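Local coordinates for ABC transporter, periplasmic substrate-binding protein (PDB 2HPG), which probably binds a small solute in the periplasm and delivers it to a tripartite ATP-independent (TRAP) membrane transporter, at residues Asp236-Asn239 / Tyr245-Ile248. Sequence-based numbering, arbitrary orientation.
Sequences DWFN and YQKI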
# COMPACT_ATOMS: atom_id res chain seq x y z
N ASP A 236 -20.38 10.82 -3.62
CA ASP A 236 -21.39 11.62 -4.34
C ASP A 236 -21.32 11.42 -5.84
O ASP A 236 -22.34 11.19 -6.47
CB ASP A 236 -21.22 13.12 -4.05
CG ASP A 236 -21.66 13.49 -2.65
OD1 ASP A 236 -22.52 12.79 -2.05
OD2 ASP A 236 -21.13 14.51 -2.14
N TRP A 237 -20.12 11.49 -6.41
CA TRP A 237 -19.93 11.21 -7.82
C TRP A 237 -20.27 9.77 -8.20
O TRP A 237 -20.97 9.51 -9.17
CB TRP A 237 -18.48 11.49 -8.23
CG TRP A 237 -18.24 11.19 -9.66
CD1 TRP A 237 -18.57 11.99 -10.71
CD2 TRP A 237 -17.68 10.00 -10.23
NE1 TRP A 237 -18.24 11.37 -11.90
CE2 TRP A 237 -17.69 10.15 -11.62
CE3 TRP A 237 -17.17 8.81 -9.68
CZ2 TRP A 237 -17.20 9.17 -12.49
CZ3 TRP A 237 -16.69 7.83 -10.55
CH2 TRP A 237 -16.71 8.02 -11.94
N PHE A 238 -19.72 8.81 -7.45
CA PHE A 238 -19.97 7.40 -7.75
C PHE A 238 -21.47 7.13 -7.78
O PHE A 238 -21.98 6.52 -8.72
CB PHE A 238 -19.28 6.50 -6.72
CG PHE A 238 -19.27 5.05 -7.11
CD1 PHE A 238 -18.53 4.62 -8.20
CD2 PHE A 238 -20.01 4.12 -6.38
CE1 PHE A 238 -18.52 3.28 -8.56
CE2 PHE A 238 -19.99 2.77 -6.73
CZ PHE A 238 -19.25 2.35 -7.82
N ASN A 239 -22.17 7.62 -6.76
CA ASN A 239 -23.63 7.45 -6.62
C ASN A 239 -24.43 8.14 -7.73
O ASN A 239 -25.55 7.75 -8.03
CB ASN A 239 -24.10 7.96 -5.25
CG ASN A 239 -23.60 7.10 -4.08
OD1 ASN A 239 -23.16 5.96 -4.27
ND2 ASN A 239 -23.69 7.64 -2.87
N TYR A 245 -22.99 0.99 -14.22
CA TYR A 245 -21.65 1.55 -14.35
C TYR A 245 -20.90 1.48 -13.03
O TYR A 245 -19.69 1.27 -13.01
CB TYR A 245 -21.70 2.99 -14.86
CG TYR A 245 -22.16 3.16 -16.29
CD1 TYR A 245 -22.38 2.08 -17.13
CD2 TYR A 245 -22.33 4.44 -16.81
CE1 TYR A 245 -22.78 2.27 -18.46
CE2 TYR A 245 -22.73 4.64 -18.12
CZ TYR A 245 -22.97 3.56 -18.94
OH TYR A 245 -23.35 3.79 -20.25
N GLN A 246 -21.62 1.66 -11.94
CA GLN A 246 -21.04 1.49 -10.62
C GLN A 246 -20.41 0.10 -10.48
O GLN A 246 -19.29 -0.04 -9.98
CB GLN A 246 -22.11 1.71 -9.54
CG GLN A 246 -22.59 3.14 -9.43
CD GLN A 246 -23.60 3.37 -8.31
OE1 GLN A 246 -24.25 4.41 -8.25
NE2 GLN A 246 -23.73 2.41 -7.42
N LYS A 247 -21.14 -0.92 -10.94
CA LYS A 247 -20.67 -2.30 -10.84
C LYS A 247 -19.51 -2.59 -11.76
O LYS A 247 -18.58 -3.28 -11.36
CB LYS A 247 -21.81 -3.31 -11.10
CG LYS A 247 -22.69 -3.56 -9.89
CD LYS A 247 -23.57 -4.80 -10.08
CE LYS A 247 -24.63 -4.89 -8.98
NZ LYS A 247 -25.29 -6.25 -8.91
N ILE A 248 -19.58 -2.10 -13.00
CA ILE A 248 -18.47 -2.24 -13.94
C ILE A 248 -17.18 -1.62 -13.40
O ILE A 248 -16.10 -2.21 -13.50
CB ILE A 248 -18.79 -1.58 -15.28
CG1 ILE A 248 -19.88 -2.37 -16.02
CG2 ILE A 248 -17.52 -1.51 -16.17
CD1 ILE A 248 -20.67 -1.55 -17.02
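F238 lays one face of its phenyl ring over the aliphatic part of the Q246 side chain, joining a short helix to the long helix after it; the two, linked by a brief loop, follow strand 218-234 in this periplasmic binding protein of solute-binding family 7. The short helix 235-240 carries the ring, and the long helix 243-278 starts only a few residues later. The main interaction is a CH-pi contact: CG of Q246 lies 3.9 Å from the centroid of the F238 ring, 18° off its normal and displaced toward the rim. At that rim, CZ of F238 approaches CB of Q246 to 3.4 Å, while the same CZ stands 3.2 Å from the backbone O of Q246, so the end of the ring also meets the main chain of the long helix. The ring reaches that helix because chi1 of F238, -169°, sets its CG opposite the backbone N. Phenylalanine suits this buried place because its flat hydrocarbon surface can accept a methylene on one face and still touch K131 and L133, so the ring packs against both Q246 of the long helix and strand 130-146. Were F238 replaced by an alanine, CG of Q246 would probably lose its aromatic partner, and a gap is likely to open beside K131 and L133. Glutamine suits its own position because its CG methylene lies over the face while CB meets the rim, before the chain turns polar; beyond CG it runs extended toward the backbone of helix 235-240. Its amide plane is tilted 33° from the plane of the phenyl ring. N239 borders this amide end lightly. Nearer the ring, the methylene carbon CG of Q246 also lies 3.5 Å from the carbonyl O of F238.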